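Local structure of nitrogenase molybdenum-iron protein beta chain (Clostridium pasteurianum, 4WES) at residues G177-P181 with A182-E186; P202-S205 with G206-G210. The protein forms, with the alpha chain, the molybdenum-iron component of nitrogenase, which reduces dinitrogen to ammonium, and holds an [8Fe-7S] cluster at the interface of the two chains. One frame throughout, in Å; residues are numbered along the deposited sequence.

Contact 1: G177-P181 with A182-E186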
ATOM      1  N   GLY B 177       8.856 -25.272   1.242  1.00 10.24           N
ATOM      2  CA  GLY B 177       9.896 -24.479   0.665  1.00 10.17           C
ATOM      3  C   GLY B 177      10.282 -23.273   1.513  1.00 10.27           C
ATOM      4  O   GLY B 177       9.852 -23.112   2.655  1.00 10.59           O
ATOM      5  N   PHE B 178      11.145 -22.430   0.928  1.00 10.15           N
ATOM      6  CA  PHE B 178      11.647 -21.241   1.606  1.00 10.28           C
ATOM      7  C   PHE B 178      10.633 -20.126   1.428  1.00  9.84           C
ATOM      8  O   PHE B 178      10.810 -19.197   0.639  1.00 11.00           O
ATOM      9  CB  PHE B 178      13.049 -20.893   1.112  1.00 11.51           C
ATOM     10  CG  PHE B 178      13.657 -19.737   1.836  1.00 11.40           C
ATOM     11  CD1 PHE B 178      14.018 -19.841   3.144  1.00 16.06           C
ATOM     12  CD2 PHE B 178      13.817 -18.472   1.213  1.00 12.35           C
ATOM     13  CE1 PHE B 178      14.571 -18.734   3.841  1.00 15.42           C
ATOM     14  CE2 PHE B 178      14.351 -17.420   1.910  1.00 12.89           C
ATOM     15  CZ  PHE B 178      14.724 -17.562   3.223  1.00 13.23           C
ATOM     16  N   VAL B 179       9.548 -20.244   2.176  1.00  9.98           N
ATOM     17  CA  VAL B 179       8.442 -19.327   2.176  1.00  9.84           C
ATOM     18  C   VAL B 179       8.261 -18.829   3.587  1.00 10.22           C
ATOM     19  O   VAL B 179       8.760 -19.443   4.530  1.00 10.69           O
ATOM     20  CB  VAL B 179       7.139 -19.925   1.606  1.00 11.41           C
ATOM     21  CG1 VAL B 179       7.360 -20.401   0.171  1.00 13.42           C
ATOM     22  CG2 VAL B 179       6.634 -21.076   2.458  1.00 10.94           C
ATOM     23  N   GLY B 180       7.521 -17.750   3.765  1.00 10.18           N
ATOM     24  CA  GLY B 180       7.348 -17.172   5.079  1.00 10.03           C
ATOM     25  C   GLY B 180       6.315 -17.880   5.928  1.00  9.36           C
ATOM     26  O   GLY B 180       5.510 -18.672   5.429  1.00  9.85           O
ATOM     27  N   PRO B 181       6.282 -17.565   7.215  1.00  9.14           N
ATOM     28  CA  PRO B 181       5.293 -18.169   8.122  1.00  9.61           C
ATOM     29  C   PRO B 181       3.865 -17.920   7.676  1.00  9.20           C
ATOM     30  O   PRO B 181       3.012 -18.785   7.896  1.00 10.08           O
ATOM     31  CB  PRO B 181       5.640 -17.560   9.484  1.00 10.51           C
ATOM     32  CG  PRO B 181       6.424 -16.316   9.178  1.00 10.20           C
ATOM     33  CD  PRO B 181       7.172 -16.621   7.918  1.00 10.08           C
ATOM     34  N   ALA B 182       3.556 -16.770   7.074  1.00  9.58           N
ATOM     35  CA  ALA B 182       2.211 -16.560   6.601  1.00  9.80           C
ATOM     36  C   ALA B 182       1.836 -17.536   5.506  1.00 10.00           C
ATOM     37  O   ALA B 182       0.672 -17.947   5.374  1.00 10.23           O
ATOM     38  CB  ALA B 182       2.014 -15.149   6.138  1.00 11.05           C
ATOM     39  N   ASP B 183       2.808 -17.848   4.642  1.00 10.15           N
ATOM     40  CA  ASP B 183       2.574 -18.819   3.573  1.00 10.09           C
ATOM     41  C   ASP B 183       2.395 -20.223   4.131  1.00  9.72           C
ATOM     42  O   ASP B 183       1.526 -20.968   3.688  1.00 10.51           O
ATOM     43  CB  ASP B 183       3.753 -18.768   2.591  1.00 10.54           C
ATOM     44  CG  ASP B 183       3.854 -17.441   1.877  1.00 12.03           C
ATOM     45  OD1 ASP B 183       4.993 -16.971   1.714  1.00 16.90           O
ATOM     46  OD2 ASP B 183       2.796 -16.903   1.502  1.00 12.22           O
ATOM     47  N   MET B 184       3.202 -20.564   5.152  1.00  9.76           N
ATOM     48  CA  MET B 184       2.981 -21.830   5.841  1.00 10.37           C
ATOM     49  C   MET B 184       1.587 -21.902   6.452  1.00 10.78           C
ATOM     50  O   MET B 184       0.914 -22.938   6.323  1.00 11.13           O
ATOM     51  CB  MET B 184       4.089 -22.059   6.874  1.00 10.42           C
ATOM     52  CG  MET B 184       5.445 -22.329   6.224  1.00 11.23           C
ATOM     53  SD  MET B 184       6.778 -21.684   7.202  1.00 10.92           S
ATOM     54  CE  MET B 184       8.216 -22.381   6.340  1.00 11.65           C
ATOM     55  N   ARG B 185       1.127 -20.815   7.083  1.00 10.05           N
ATOM     56  CA  ARG B 185      -0.215 -20.819   7.650  1.00 10.62           C
ATOM     57  C   ARG B 185      -1.271 -21.003   6.594  1.00 10.90           C
ATOM     58  O   ARG B 185      -2.243 -21.742   6.789  1.00 11.79           O
ATOM     59  CB  ARG B 185      -0.503 -19.527   8.417  1.00 10.65           C
ATOM     60  CG  ARG B 185       0.313 -19.386   9.692  1.00 10.75           C
ATOM     61  CD  ARG B 185       0.005 -18.082  10.380  1.00 11.69           C
ATOM     62  NE  ARG B 185       0.810 -17.817  11.563  1.00 10.97           N
ATOM     63  CZ  ARG B 185       0.419 -17.902  12.818  1.00 11.18           C
ATOM     64  NH1 ARG B 185      -0.768 -18.404  13.113  1.00 13.41           N
ATOM     65  NH2 ARG B 185       1.201 -17.492  13.790  1.00 11.34           N
ATOM     66  N   GLU B 186      -1.095 -20.348   5.437  1.00 10.43           N
ATOM     67  CA  GLU B 186      -2.092 -20.463   4.370  1.00 10.83           C
ATOM     68  C   GLU B 186      -2.135 -21.864   3.781  1.00 10.85           C
ATOM     69  O   GLU B 186      -3.227 -22.392   3.506  1.00 11.75           O
ATOM     70  CB  GLU B 186      -1.826 -19.418   3.307  1.00 10.71           C
ATOM     71  CG  GLU B 186      -2.755 -19.464   2.102  1.00 11.53           C
ATOM     72  CD  GLU B 186      -4.239 -19.283   2.395  1.00 13.95           C
ATOM     73  OE1 GLU B 186      -4.609 -18.903   3.520  1.00 15.72           O
ATOM     74  OE2 GLU B 186      -5.042 -19.560   1.474  1.00 17.14           O
TER
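Gly180 is the N-cap of helix 181-193, and Asp183, three residues on, reaches back to it: OD1 of Asp183 accepts a weak hydrogen bond from Gly180 N at 3.3 Å. Asp183 can do so because its CG stands beside its own backbone N, anti to the carbonyl carbon (chi1 -65°). The backbone N atoms of Lys424 and Val425 hold its other oxygen, OD2, to which OD1 adds only the weak tie; the nearby helix start would probably favour the negative charge. The first helical turn is closed by Met184 N, 3.0 Å from Gly180 O, with the donor almost in line with the carbonyl bond. Pro181, which has no N-H to give, fits the first turn and offers its O to Arg185 N at 2.9 Å. The tight part lies round Gly180 O, where CB of Asp183 comes to 3.3 Å and Met184 crowds in. CG2 of Val179 lies alongside, 3.7 Å from CB of Asp183, and crosses the side chain of Met184 at a slant. Met184 bends at chi2 (147°) and runs back along the loop past Gly180 O. Tyr30 of helix 24-33 touches Pro181 and Met184 and hydrogen-bonds to Val179 O. Within the turn, the looser side is that of the partly exposed Arg185: its CG lies 3.3 Å from Pro181 O, but its extended chain carries the guanidinium away to salt bridges with Asp209 of the same chain and Glu294 of the second beta subunit. At the far end of Met184, CE rests 3.5 Å from Val179 O.

Contact 2: P202-S205 with G206-G210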
ATOM      1  N   PRO B 202       9.821 -27.864   7.296  1.00 10.86           N
ATOM      2  CA  PRO B 202       9.760 -27.045   8.508  1.00 10.96           C
ATOM      3  C   PRO B 202       8.479 -26.184   8.547  1.00 10.49           C
ATOM      4  O   PRO B 202       7.795 -26.035   7.524  1.00 11.18           O
ATOM      5  CB  PRO B 202      11.005 -26.144   8.417  1.00 11.84           C
ATOM      6  CG  PRO B 202      11.839 -26.757   7.322  1.00 11.92           C
ATOM      7  CD  PRO B 202      10.861 -27.380   6.384  1.00 11.36           C
ATOM      8  N   ASP B 203       8.182 -25.634   9.724  1.00 10.06           N
ATOM      9  CA  ASP B 203       7.016 -24.755   9.883  1.00 10.39           C
ATOM     10  C   ASP B 203       7.379 -23.669  10.873  1.00  9.73           C
ATOM     11  O   ASP B 203       7.443 -23.922  12.059  1.00 10.37           O
ATOM     12  CB  ASP B 203       5.813 -25.583  10.359  1.00 11.58           C
ATOM     13  CG  ASP B 203       4.601 -24.733  10.614  1.00 10.80           C
ATOM     14  OD1 ASP B 203       4.579 -23.548  10.239  1.00 11.40           O
ATOM     15  OD2 ASP B 203       3.625 -25.279  11.205  1.00 12.13           O
ATOM     16  N   THR B 204       7.634 -22.455  10.363  1.00  9.94           N
ATOM     17  CA  THR B 204       8.035 -21.344  11.218  1.00  9.95           C
ATOM     18  C   THR B 204       6.836 -20.506  11.685  1.00  9.76           C
ATOM     19  O   THR B 204       7.028 -19.485  12.358  1.00 10.37           O
ATOM     20  CB  THR B 204       9.021 -20.427  10.491  1.00 10.35           C
ATOM     21  OG1 THR B 204       8.320 -19.964   9.336  1.00 10.74           O
ATOM     22  CG2 THR B 204      10.287 -21.183  10.099  1.00 10.62           C
ATOM     23  N   SER B 205       5.608 -20.912  11.332  1.00 10.50           N
ATOM     24  CA  SER B 205       4.450 -20.210  11.858  1.00 10.51           C
ATOM     25  C   SER B 205       4.393 -20.377  13.370  1.00 10.65           C
ATOM     26  O   SER B 205       4.665 -21.444  13.917  1.00 11.57           O
ATOM     27  CB  SER B 205       3.161 -20.666  11.182  1.00 11.71           C
ATOM     28  OG  SER B 205       2.827 -21.986  11.456  1.00 12.36           O
ATOM     29  N   GLY B 206       4.066 -19.299  14.060  1.00 10.10           N
ATOM     30  CA  GLY B 206       4.141 -19.289  15.500  1.00 10.80           C
ATOM     31  C   GLY B 206       5.548 -19.268  16.045  1.00 11.08           C
ATOM     32  O   GLY B 206       5.740 -19.489  17.254  1.00 13.30           O
ATOM     33  N   VAL B 207       6.552 -19.019  15.181  1.00 10.38           N
ATOM     34  CA  VAL B 207       7.925 -18.904  15.629  1.00 10.31           C
ATOM     35  C   VAL B 207       8.513 -17.533  15.193  1.00  9.72           C
ATOM     36  O   VAL B 207       9.118 -16.853  16.020  1.00 10.77           O
ATOM     37  CB  VAL B 207       8.819 -20.049  15.089  1.00 10.12           C
ATOM     38  CG1 VAL B 207      10.235 -19.929  15.664  1.00 11.07           C
ATOM     39  CG2 VAL B 207       8.222 -21.399  15.433  1.00 11.68           C
ATOM     40  N   LEU B 208       8.349 -17.198  13.922  1.00  9.31           N
ATOM     41  CA  LEU B 208       8.871 -15.921  13.397  1.00  8.67           C
ATOM     42  C   LEU B 208       7.778 -14.913  13.069  1.00  9.25           C
ATOM     43  O   LEU B 208       8.040 -13.899  12.450  1.00 10.08           O
ATOM     44  CB  LEU B 208       9.786 -16.195  12.215  1.00  9.20           C
ATOM     45  CG  LEU B 208      11.160 -16.694  12.625  1.00  9.42           C
ATOM     46  CD1 LEU B 208      11.895 -17.377  11.500  1.00 10.83           C
ATOM     47  CD2 LEU B 208      12.012 -15.575  13.195  1.00 11.15           C
ATOM     48  N   ASP B 209       6.565 -15.133  13.598  1.00  9.44           N
ATOM     49  CA  ASP B 209       5.445 -14.222  13.431  1.00  9.28           C
ATOM     50  C   ASP B 209       4.594 -14.224  14.702  1.00  9.25           C
ATOM     51  O   ASP B 209       3.370 -14.067  14.653  1.00  9.97           O
ATOM     52  CB  ASP B 209       4.592 -14.618  12.202  1.00  9.47           C
ATOM     53  CG  ASP B 209       3.953 -15.979  12.331  1.00  9.95           C
ATOM     54  OD1 ASP B 209       4.221 -16.693  13.327  1.00 11.02           O
ATOM     55  OD2 ASP B 209       3.176 -16.312  11.425  1.00 12.09           O
ATOM     56  N   GLY B 210       5.237 -14.384  15.847  1.00  9.79           N
ATOM     57  CA  GLY B 210       4.501 -14.603  17.073  1.00 10.14           C
ATOM     58  C   GLY B 210       4.028 -13.378  17.806  1.00  9.43           C
ATOM     59  O   GLY B 210       4.400 -12.231  17.514  1.00  9.72           O
TER
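The carboxylate of Asp209 turns OD1 toward the backbone of Ser205, 3.7 Å from Ser205 C, and has the CB of Pro181 over one face. The syn lone pair of OD1 receives Gly206 N at 2.7 Å, while OD2 forms a salt bridge with Arg185 NE. A second flat group, the carboxylate of Asp203, takes two donors on OD1: Ser205 OG on the syn side at 2.6 Å, and Ser205 N from above the plane at 3.0 Å, which makes an Asx turn. The chi1 of Ser205 (66°) swings OG to the oxygen that the backbone N-H already meets. Between the two acids the chain makes a type II beta turn with Ser205 and Gly206 at its corners, Gly206 having the positive phi of that turn. Val207 N closes it on Thr204 O at 2.9 Å, well above the carbonyl plane; Leu208 N is a second donor to the same oxygen at 3.1 Å, nearly end-on. Val207 CB packs 3.3 Å from Thr204 O. Lys188 binds both Asp203 OD2 and Ser205 OG, and Tyr30 binds Thr204 OG1. In this buried loop each acid therefore holds a backbone N-H and pairs with a basic residue, which would probably keep both ionised.

Overall arrangement
Following the chain from the N terminus, strand 172-175 leads into contact 1, where the loop 177-180 turns into helix 181-193. That helix returns the chain to strand 198-200, parallel to and beside 172-175 in the same sheet, a beta-alpha-beta unit. Contact 2 follows this strand and folds the loop 202-210 round a turn at 204-207. The contacts come in series, neither enclosing nor crossing the other, yet their centres are about 9 Å apart. Met184 SD packs 3.1 Å from Thr204 OG1, and the Arg185-Asp209 pair is the charged tie between them. Together they bind both loops and the helix start to helix 24-33, and both reach Gln298 of the second beta subunit.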